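Local atomic coordinates of chromatin structure-remodeling complex subunit RSC2 (Saccharomyces cerevisiae, PDB entry 4BB7), a protein that binds histone H3 through its BAH domain, the part present here, as a subunit of the ATP-dependent RSC complex that remodels chromatin. Residues Q72-V77 against D187-P192; H108-Q113 against F139-T144; K170-I175 against I231-S236. All blocks are in the same frame, centred on the assembly; numbering follows the deposited sequence.

Contact 1 of 3, residues Q72-V77 against D187-P192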
loop_
_atom_site.group_PDB
_atom_site.type_symbol
_atom_site.label_atom_id
_atom_site.label_comp_id
_atom_site.label_asym_id
_atom_site.label_seq_id
_atom_site.Cartn_x
_atom_site.Cartn_y
_atom_site.Cartn_z
ATOM N N GLN A 72 -10.968 17.118 -12.925
ATOM C CA GLN A 72 -10.694 16.450 -11.659
ATOM C C GLN A 72 -9.955 17.339 -10.663
ATOM O O GLN A 72 -9.625 16.901 -9.561
ATOM C CB GLN A 72 -9.909 15.156 -11.899
ATOM C CG GLN A 72 -10.714 14.063 -12.591
ATOM C CD GLN A 72 -9.857 12.899 -13.050
ATOM O OE1 GLN A 72 -8.686 13.070 -13.401
ATOM N NE2 GLN A 72 -10.438 11.706 -13.050
ATOM N N THR A 73 -9.701 18.587 -11.043
ATOM C CA THR A 73 -8.955 19.499 -10.175
ATOM C C THR A 73 -9.782 20.688 -9.691
ATOM O O THR A 73 -10.870 20.968 -10.201
ATOM C CB THR A 73 -7.689 20.045 -10.868
ATOM O OG1 THR A 73 -8.055 20.683 -12.098
ATOM C CG2 THR A 73 -6.696 18.927 -11.150
ATOM N N VAL A 74 -9.250 21.381 -8.694
ATOM C CA VAL A 74 -9.823 22.635 -8.238
ATOM C C VAL A 74 -9.010 23.778 -8.837
ATOM O O VAL A 74 -7.791 23.846 -8.653
ATOM C CB VAL A 74 -9.799 22.731 -6.703
ATOM C CG1 VAL A 74 -10.304 24.087 -6.248
ATOM C CG2 VAL A 74 -10.630 21.610 -6.093
ATOM N N HIS A 75 -9.682 24.670 -9.558
ATOM C CA HIS A 75 -9.001 25.764 -10.242
ATOM C C HIS A 75 -9.918 26.949 -10.528
ATOM O O HIS A 75 -11.145 26.812 -10.571
ATOM C CB HIS A 75 -8.402 25.265 -11.556
ATOM C CG HIS A 75 -9.407 24.635 -12.469
ATOM N ND1 HIS A 75 -9.698 23.289 -12.437
ATOM C CD2 HIS A 75 -10.198 25.170 -13.427
ATOM C CE1 HIS A 75 -10.620 23.018 -13.343
ATOM N NE2 HIS A 75 -10.940 24.143 -13.958
ATOM N N ARG A 76 -9.304 28.111 -10.728
ATOM C CA ARG A 76 -10.025 29.319 -11.114
ATOM C C ARG A 76 -10.902 29.044 -12.327
ATOM O O ARG A 76 -10.482 28.393 -13.283
ATOM C CB ARG A 76 -9.042 30.455 -11.414
ATOM C CG ARG A 76 -8.251 30.920 -10.199
ATOM C CD ARG A 76 -7.058 31.787 -10.583
ATOM N NE ARG A 76 -7.413 32.861 -11.506
ATOM C CZ ARG A 76 -6.707 33.977 -11.662
ATOM N NH1 ARG A 76 -5.606 34.180 -10.949
ATOM N NH2 ARG A 76 -7.105 34.896 -12.527
ATOM N N VAL A 77 -12.128 29.548 -12.282
ATOM C CA VAL A 77 -13.103 29.286 -13.330
ATOM C C VAL A 77 -12.602 29.743 -14.700
ATOM O O VAL A 77 -13.077 29.270 -15.736
ATOM C CB VAL A 77 -14.434 29.984 -13.017
ATOM C CG1 VAL A 77 -14.272 31.495 -13.115
ATOM C CG2 VAL A 77 -15.520 29.501 -13.954
ATOM N N ASP A 187 -13.973 34.573 -2.587
ATOM C CA ASP A 187 -14.433 33.353 -1.934
ATOM C C ASP A 187 -13.275 32.380 -1.719
ATOM O O ASP A 187 -12.344 32.320 -2.525
ATOM C CB ASP A 187 -15.546 32.691 -2.741
ATOM C CG ASP A 187 -16.815 33.516 -2.762
ATOM O OD1 ASP A 187 -17.078 34.238 -1.774
ATOM O OD2 ASP A 187 -17.551 33.445 -3.769
ATOM N N ARG A 188 -13.334 31.629 -0.623
ATOM C CA ARG A 188 -12.289 30.663 -0.305
ATOM C C ARG A 188 -12.210 29.561 -1.351
ATOM O O ARG A 188 -13.207 29.219 -1.991
ATOM C CB ARG A 188 -12.521 30.057 1.077
ATOM C CG ARG A 188 -12.162 30.991 2.217
ATOM C CD ARG A 188 -12.703 30.487 3.537
ATOM N NE ARG A 188 -12.248 31.298 4.661
ATOM C CZ ARG A 188 -12.726 31.190 5.895
ATOM N NH1 ARG A 188 -13.682 30.308 6.162
ATOM N NH2 ARG A 188 -12.254 31.967 6.863
ATOM N N VAL A 189 -11.012 29.015 -1.528
ATOM C CA VAL A 189 -10.800 27.920 -2.460
ATOM C C VAL A 189 -11.600 26.714 -2.003
ATOM O O VAL A 189 -11.422 26.244 -0.881
ATOM C CB VAL A 189 -9.318 27.526 -2.533
ATOM C CG1 VAL A 189 -9.099 26.503 -3.644
ATOM C CG2 VAL A 189 -8.455 28.761 -2.751
ATOM N N PRO A 190 -12.483 26.211 -2.876
ATOM C CA PRO A 190 -13.390 25.098 -2.577
ATOM C C PRO A 190 -12.687 23.746 -2.633
ATOM O O PRO A 190 -11.578 23.644 -3.158
ATOM C CB PRO A 190 -14.420 25.191 -3.702
ATOM C CG PRO A 190 -13.641 25.727 -4.853
ATOM C CD PRO A 190 -12.640 26.692 -4.261
ATOM N N GLU A 191 -13.337 22.718 -2.098
ATOM C CA GLU A 191 -12.775 21.373 -2.091
ATOM C C GLU A 191 -13.409 20.517 -3.184
ATOM O O GLU A 191 -14.574 20.709 -3.535
ATOM C CB GLU A 191 -12.988 20.717 -0.723
ATOM C CG GLU A 191 -12.331 21.453 0.437
ATOM C CD GLU A 191 -10.834 21.209 0.512
ATOM O OE1 GLU A 191 -10.416 20.039 0.372
ATOM O OE2 GLU A 191 -10.077 22.186 0.711
ATOM N N PRO A 192 -12.644 19.562 -3.727
ATOM C CA PRO A 192 -13.211 18.651 -4.723
ATOM C C PRO A 192 -14.149 17.662 -4.047
ATOM O O PRO A 192 -14.127 17.530 -2.824
ATOM C CB PRO A 192 -11.979 17.906 -5.240
ATOM C CG PRO A 192 -11.059 17.879 -4.063
ATOM C CD PRO A 192 -11.246 19.226 -3.403
#

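Contact 2 of 3, residues H108-Q113 against F139-T144. With SO4 (sulfate ion), chain E.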
loop_
_atom_site.group_PDB
_atom_site.type_symbol
_atom_site.label_atom_id
_atom_site.label_comp_id
_atom_site.label_asym_id
_atom_site.label_seq_id
_atom_site.Cartn_x
_atom_site.Cartn_y
_atom_site.Cartn_z
ATOM N N HIS A 108 5.974 16.112 -22.116
ATOM C CA HIS A 108 6.245 17.349 -21.393
ATOM C C HIS A 108 6.030 18.569 -22.289
ATOM O O HIS A 108 6.608 18.663 -23.372
ATOM C CB HIS A 108 7.673 17.336 -20.850
ATOM C CG HIS A 108 7.992 18.503 -19.969
ATOM N ND1 HIS A 108 9.195 19.173 -20.026
ATOM C CD2 HIS A 108 7.263 19.119 -19.009
ATOM C CE1 HIS A 108 9.193 20.152 -19.140
ATOM N NE2 HIS A 108 8.032 20.141 -18.509
ATOM N N PHE A 109 5.205 19.505 -21.831
ATOM C CA PHE A 109 4.839 20.661 -22.650
ATOM C C PHE A 109 6.020 21.320 -23.352
ATOM O O PHE A 109 5.962 21.598 -24.548
ATOM C CB PHE A 109 4.093 21.713 -21.830
ATOM C CG PHE A 109 3.803 22.974 -22.597
ATOM C CD1 PHE A 109 2.914 22.963 -23.665
ATOM C CD2 PHE A 109 4.417 24.169 -22.256
ATOM C CE1 PHE A 109 2.643 24.122 -24.377
ATOM C CE2 PHE A 109 4.151 25.333 -22.964
ATOM C CZ PHE A 109 3.264 25.310 -24.026
ATOM N N THR A 110 7.086 21.580 -22.608
ATOM C CA THR A 110 8.236 22.270 -23.180
ATOM C C THR A 110 8.810 21.499 -24.374
ATOM O O THR A 110 9.280 22.097 -25.340
ATOM C CB THR A 110 9.331 22.513 -22.126
ATOM O OG1 THR A 110 8.736 23.021 -20.923
ATOM C CG2 THR A 110 10.353 23.513 -22.641
ATOM N N ARG A 111 8.750 20.171 -24.302
ATOM C CA ARG A 111 9.201 19.308 -25.394
ATOM C C ARG A 111 8.217 19.297 -26.574
ATOM O O ARG A 111 8.602 19.563 -27.717
ATOM C CB ARG A 111 9.441 17.888 -24.877
ATOM C CG ARG A 111 9.720 16.851 -25.949
ATOM C CD ARG A 111 9.943 15.481 -25.317
ATOM N NE ARG A 111 10.099 14.426 -26.316
ATOM C CZ ARG A 111 9.702 13.168 -26.145
ATOM N NH1 ARG A 111 9.119 12.800 -25.012
ATOM N NH2 ARG A 111 9.885 12.279 -27.112
ATOM N N TYR A 112 6.950 18.996 -26.294
ATOM C CA TYR A 112 5.909 19.018 -27.321
ATOM C C TYR A 112 5.858 20.395 -27.989
ATOM O O TYR A 112 5.313 20.559 -29.084
ATOM C CB TYR A 112 4.545 18.683 -26.707
ATOM C CG TYR A 112 3.507 18.216 -27.703
ATOM C CD1 TYR A 112 3.875 17.757 -28.960
ATOM C CD2 TYR A 112 2.152 18.243 -27.387
ATOM C CE1 TYR A 112 2.924 17.329 -29.873
ATOM C CE2 TYR A 112 1.191 17.815 -28.293
ATOM C CZ TYR A 112 1.585 17.360 -29.533
ATOM O OH TYR A 112 0.638 16.936 -30.438
ATOM N N GLN A 113 6.435 21.380 -27.313
ATOM C CA GLN A 113 6.451 22.751 -27.806
ATOM C C GLN A 113 7.433 22.892 -28.965
ATOM O O GLN A 113 7.188 23.637 -29.915
ATOM C CB GLN A 113 6.837 23.700 -26.668
ATOM C CG GLN A 113 6.267 25.097 -26.793
ATOM C CD GLN A 113 6.685 25.992 -25.645
ATOM O OE1 GLN A 113 7.398 25.562 -24.738
ATOM N NE2 GLN A 113 6.244 27.248 -25.680
ATOM N N PHE A 139 -1.176 25.224 -9.012
ATOM C CA PHE A 139 -0.527 24.665 -10.187
ATOM C C PHE A 139 0.881 25.245 -10.283
ATOM O O PHE A 139 1.054 26.457 -10.251
ATOM C CB PHE A 139 -1.309 25.008 -11.459
ATOM C CG PHE A 139 -2.661 24.342 -11.562
ATOM C CD1 PHE A 139 -3.746 24.824 -10.850
ATOM C CD2 PHE A 139 -2.851 23.254 -12.402
ATOM C CE1 PHE A 139 -4.989 24.219 -10.953
ATOM C CE2 PHE A 139 -4.093 22.647 -12.511
ATOM C CZ PHE A 139 -5.161 23.132 -11.784
ATOM N N ASN A 140 1.882 24.377 -10.397
ATOM C CA ASN A 140 3.267 24.814 -10.558
ATOM C C ASN A 140 3.889 24.272 -11.837
ATOM O O ASN A 140 3.899 23.064 -12.065
ATOM C CB ASN A 140 4.113 24.387 -9.356
ATOM C CG ASN A 140 3.758 25.146 -8.091
ATOM O OD1 ASN A 140 3.371 24.551 -7.087
ATOM N ND2 ASN A 140 3.889 26.472 -8.136
ATOM N N LYS A 141 4.412 25.166 -12.670
ATOM C CA LYS A 141 5.040 24.751 -13.920
ATOM C C LYS A 141 6.236 23.851 -13.649
ATOM O O LYS A 141 7.036 24.125 -12.755
ATOM C CB LYS A 141 5.484 25.962 -14.738
ATOM C CG LYS A 141 6.142 25.592 -16.062
ATOM C CD LYS A 141 6.659 26.823 -16.788
ATOM C CE LYS A 141 7.276 26.457 -18.130
ATOM N NZ LYS A 141 6.272 25.913 -19.082
ATOM N N ILE A 142 6.359 22.783 -14.428
ATOM C CA ILE A 142 7.451 21.832 -14.240
ATOM C C ILE A 142 8.642 22.161 -15.140
ATOM O O ILE A 142 8.524 22.185 -16.363
ATOM C CB ILE A 142 6.988 20.379 -14.486
ATOM C CG1 ILE A 142 5.624 20.143 -13.834
ATOM C CG2 ILE A 142 8.020 19.387 -13.952
ATOM C CD1 ILE A 142 5.051 18.756 -14.073
ATOM N N ARG A 143 9.787 22.412 -14.515
ATOM C CA ARG A 143 11.009 22.743 -15.235
ATOM C C ARG A 143 11.962 21.549 -15.288
ATOM O O ARG A 143 12.753 21.416 -16.220
ATOM C CB ARG A 143 11.712 23.928 -14.569
ATOM C CG ARG A 143 10.815 25.129 -14.289
ATOM C CD ARG A 143 10.286 25.754 -15.570
ATOM N NE ARG A 143 9.680 27.063 -15.328
ATOM C CZ ARG A 143 10.297 28.224 -15.525
ATOM N NH1 ARG A 143 11.546 28.249 -15.976
ATOM N NH2 ARG A 143 9.666 29.363 -15.277
ATOM N N THR A 144 11.888 20.689 -14.278
ATOM C CA THR A 144 12.767 19.527 -14.187
ATOM C C THR A 144 11.967 18.245 -14.380
ATOM O O THR A 144 11.662 17.541 -13.421
ATOM C CB THR A 144 13.489 19.481 -12.822
ATOM O OG1 THR A 144 14.061 20.764 -12.536
ATOM C CG2 THR A 144 14.590 18.432 -12.829
HETATM S S SO4 E . 10.924 22.460 -11.019
HETATM O O1 SO4 E . 10.449 23.840 -10.954
HETATM O O2 SO4 E . 10.229 21.743 -12.084
HETATM O O3 SO4 E . 12.358 22.451 -11.292
HETATM O O4 SO4 E . 10.663 21.803 -9.741
#

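Contact 3 of 3, residues K170-I175 against I231-S236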
loop_
_atom_site.group_PDB
_atom_site.type_symbol
_atom_site.label_atom_id
_atom_site.label_comp_id
_atom_site.label_asym_id
_atom_site.label_seq_id
_atom_site.Cartn_x
_atom_site.Cartn_y
_atom_site.Cartn_z
ATOM N N LYS A 170 -5.796 26.732 -26.497
ATOM C CA LYS A 170 -6.191 26.455 -25.124
ATOM C C LYS A 170 -7.713 26.454 -25.078
ATOM O O LYS A 170 -8.357 27.095 -25.905
ATOM C CB LYS A 170 -5.629 27.512 -24.170
ATOM C CG LYS A 170 -4.200 27.264 -23.707
ATOM C CD LYS A 170 -4.141 26.118 -22.716
ATOM C CE LYS A 170 -2.884 26.171 -21.866
ATOM N NZ LYS A 170 -2.940 27.242 -20.840
ATOM N N TYR A 171 -8.284 25.733 -24.117
ATOM C CA TYR A 171 -9.731 25.568 -24.046
ATOM C C TYR A 171 -10.259 25.902 -22.661
ATOM O O TYR A 171 -9.586 25.658 -21.664
ATOM C CB TYR A 171 -10.124 24.140 -24.440
ATOM C CG TYR A 171 -9.645 23.753 -25.822
ATOM C CD1 TYR A 171 -8.310 23.444 -26.056
ATOM C CD2 TYR A 171 -10.524 23.709 -26.892
ATOM C CE1 TYR A 171 -7.864 23.098 -27.323
ATOM C CE2 TYR A 171 -10.091 23.363 -28.161
ATOM C CZ TYR A 171 -8.763 23.059 -28.371
ATOM O OH TYR A 171 -8.338 22.716 -29.633
ATOM N N PRO A 172 -11.472 26.469 -22.598
ATOM C CA PRO A 172 -12.095 26.843 -21.327
ATOM C C PRO A 172 -12.421 25.612 -20.488
ATOM O O PRO A 172 -12.659 24.531 -21.034
ATOM C CB PRO A 172 -13.385 27.536 -21.766
ATOM C CG PRO A 172 -13.698 26.930 -23.094
ATOM C CD PRO A 172 -12.362 26.720 -23.745
ATOM N N SER A 173 -12.432 25.788 -19.171
ATOM C CA SER A 173 -12.648 24.693 -18.236
ATOM C C SER A 173 -13.897 23.891 -18.561
ATOM O O SER A 173 -14.944 24.461 -18.867
ATOM C CB SER A 173 -12.749 25.227 -16.808
ATOM O OG SER A 173 -13.072 24.185 -15.905
ATOM N N PRO A 174 -13.789 22.557 -18.483
ATOM C CA PRO A 174 -14.916 21.654 -18.717
ATOM C C PRO A 174 -15.919 21.680 -17.561
ATOM O O PRO A 174 -17.039 21.204 -17.726
ATOM C CB PRO A 174 -14.244 20.282 -18.806
ATOM C CG PRO A 174 -13.032 20.412 -17.963
ATOM C CD PRO A 174 -12.554 21.827 -18.151
ATOM N N ILE A 175 -15.526 22.232 -16.414
ATOM C CA ILE A 175 -16.428 22.315 -15.264
ATOM C C ILE A 175 -16.761 23.756 -14.889
ATOM O O ILE A 175 -17.197 24.034 -13.773
ATOM C CB ILE A 175 -15.871 21.575 -14.018
ATOM C CG1 ILE A 175 -14.502 22.130 -13.617
ATOM C CG2 ILE A 175 -15.795 20.070 -14.271
ATOM C CD1 ILE A 175 -13.911 21.456 -12.394
ATOM N N ILE A 231 -3.032 30.306 -28.183
ATOM C CA ILE A 231 -4.213 30.931 -28.757
ATOM C C ILE A 231 -5.419 30.676 -27.861
ATOM O O ILE A 231 -5.863 29.542 -27.714
ATOM C CB ILE A 231 -4.519 30.385 -30.165
ATOM C CG1 ILE A 231 -3.554 30.976 -31.195
ATOM C CG2 ILE A 231 -5.954 30.704 -30.561
ATOM C CD1 ILE A 231 -2.134 30.492 -31.062
ATOM N N ARG A 232 -5.946 31.733 -27.258
ATOM C CA ARG A 232 -7.101 31.595 -26.384
ATOM C C ARG A 232 -8.398 31.484 -27.188
ATOM O O ARG A 232 -8.414 31.765 -28.390
ATOM C CB ARG A 232 -7.163 32.773 -25.410
ATOM C CG ARG A 232 -5.984 32.833 -24.456
ATOM C CD ARG A 232 -6.200 33.864 -23.366
ATOM N NE ARG A 232 -5.928 35.225 -23.822
ATOM C CZ ARG A 232 -5.932 36.288 -23.023
ATOM N NH1 ARG A 232 -6.195 36.147 -21.729
ATOM N NH2 ARG A 232 -5.668 37.491 -23.512
ATOM N N PRO A 233 -9.489 31.061 -26.528
ATOM C CA PRO A 233 -10.810 30.973 -27.163
ATOM C C PRO A 233 -11.259 32.290 -27.798
ATOM O O PRO A 233 -10.941 33.365 -27.284
ATOM C CB PRO A 233 -11.731 30.626 -25.992
ATOM C CG PRO A 233 -10.854 29.911 -25.033
ATOM C CD PRO A 233 -9.512 30.569 -25.140
ATOM N N ASN A 234 -11.998 32.190 -28.902
ATOM C CA ASN A 234 -12.532 33.353 -29.609
ATOM C C ASN A 234 -11.474 34.157 -30.343
ATOM O O ASN A 234 -11.794 35.070 -31.102
ATOM C CB ASN A 234 -13.303 34.275 -28.661
ATOM C CG ASN A 234 -14.548 33.629 -28.112
ATOM O OD1 ASN A 234 -14.635 32.405 -28.028
ATOM N ND2 ASN A 234 -15.526 34.449 -27.737
ATOM N N ASP A 235 -10.213 33.821 -30.107
ATOM C CA ASP A 235 -9.106 34.547 -30.712
ATOM C C ASP A 235 -8.610 33.816 -31.958
ATOM O O ASP A 235 -7.411 33.586 -32.120
ATOM C CB ASP A 235 -7.975 34.710 -29.693
ATOM C CG ASP A 235 -6.911 35.685 -30.155
ATOM O OD1 ASP A 235 -7.266 36.709 -30.779
ATOM O OD2 ASP A 235 -5.718 35.424 -29.899
ATOM N N SER A 236 -9.537 33.460 -32.841
ATOM C CA SER A 236 -9.223 32.600 -33.980
ATOM C C SER A 236 -8.416 33.282 -35.086
ATOM O O SER A 236 -8.838 34.299 -35.636
ATOM C CB SER A 236 -10.505 31.993 -34.562
ATOM O OG SER A 236 -11.456 32.997 -34.864
#

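Contact 1 of 3, residues Q72-V77 against D187-P192
Next to Val74, the residue that meets Val189, Pro190 and Pro192, the hydroxyl oxygen of Thr73 has two partners. Thr73 OG1 accepts a hydrogen bond from His75 ND1 at 3.1 Å, with the oxygen tilted 26° from the imidazole plane. It also hydrogen-bonds to the carbonyl oxygen of Pro70, while the Val74 N-H is held by the hydroxyl of Tyr132. Together with a probable hydrogen bond between His75 NE2 and Ser173 OG, the bond at ND1 is likely to fix the turn of the His75 ring.

Val74 carries the contact with its two methyl branches. CG1 lies anti to the backbone N (chi1 176°), and this sends the two methyls to different parts of 187-192. Val74 CG1 meets Val189 CG1 at 3.8 Å and Pro190 CG, in the ring of the following residue, at 4.0 Å. Val74 CG2 rests on Pro192 CD at 3.6 Å, the two side chains crossing at about a right angle. The carbonyl oxygen Pro190 O is 3.4 Å from Val74 CG1, a packing contact alone.

This is a surface contact of the BAH-domain fragment: strand 75-76 pairs in parallel with strand 206-207, and the extended, irregular segment 187-192 covers Val74. Tyr207 touches both Val189 and Pro190, and Ala205 also meets Pro190. With an alanine here in place of Val74, both methyl branches are gone, and Val189, Pro190 and Pro192 would probably lose their apolar mate, leaving a gap beneath the segment.

Contact 2 of 3, residues H108-Q113 against F139-T144
His108 sits at the N-cap of helix 109-114, yet its ring reaches across to bond a carbonyl of the other segment. His108 NE2 donates to Ile142 O over 3.0 Å. The bond is bent, with an angle of 143° at the hydrogen. The oxygen lies in the imidazole plane, but the donor stands 41° above the carbonyl plane, so the bond does not lie on a lone pair. The CB of His108 points toward 139-144, and with chi1 at -174° the ring extends onward until NE2 meets Ile142 O. Thr110 N lies 4.1 Å above one ring face of His108, and Trp145 stacks with the ring.

Just past this carbonyl, the backbone receives a sulfate, probably from the crystallisation liquor. Its O2 is gripped by two amides, Arg143 N at 2.6 Å and Thr144 N at 2.9 Å. The Thr144 hydroxyl, OG1, donates to O3 of the sulfate at 2.7 Å.

The Lys141 chain, extended except for a bend at its last torsion, brings NZ to the edge of the Phe109 ring. NZ is 4.1 Å from Phe109 CD2 and lies near the ring plane, so this is no cation-pi contact. The charge is met by a salt bridge to Glu129. Phe109 also stacks on Tyr82 and packs on Val127.

The contact joins a helix that follows strand 100-108 of the main sheet to the exit of the hairpin 130-133/138-141, within the core of a BAH domain, a member of the SH3 clan.

Contact 3 of 3, residues K170-I175 against I231-S236
Lys170, Pro233 and Ile231 bury the most surface, and one backbone bond joins two of them. Lys170 N donates to Ile231 O over 3.1 Å with a nearly straight angle of 174°. This continues the parallel pairing of strand 166-172 with strand 230-231, in which Ile231 also bonds to Phe168.

The Lys170 side chain leaves the contact. Bent at chi2 (-73°) and again at chi4, it carries NZ to the carbonyl of Gly218, where NZ hydrogen-bonds. Lys170 also makes a cation-pi contact with Tyr82.

Pro233 packs beside Lys170 O and Pro172. Its CD sits 3.7 Å from Lys170 O, and its CG meets Pro172 CD at 3.8 Å, the two rings lying offset and running in opposing senses. Leu80 also touches Pro233. The same proline is the second residue of a type II beta turn, Arg232 to Asp235, closed by Asp235 N bonding to Arg232 O.

Neither Pro172 nor Pro233 has an N-H to give. Pro233 can therefore offer none to Lys170 O and packs its CD against that oxygen instead, which probably helps end the pairing here.

In the fold
The first segments come in the order 72-77, 108-113 and 170-175. Contact 2 lies wholly between the two segments of contact 1, and contact 3 follows contact 2. Contacts 1 and 3 interlock along the chain, since 170-175 precedes 187-192 and 231-236 follows it. Centres are about 22 Å apart for contacts 1 and 2, and about 19 Å for the other pairs. His75 joins all three regions: its CB packs on Phe139 CE1 at 3.6 Å, and its NE2 probably hydrogen-bonds to Ser173 OG at 2.9 Å. Later in the chain, strand 206-207 pairs with strand 75-76 and strand 166-172 with strand 230-231, so these parts of the BAH-domain fragment join in one compact unit.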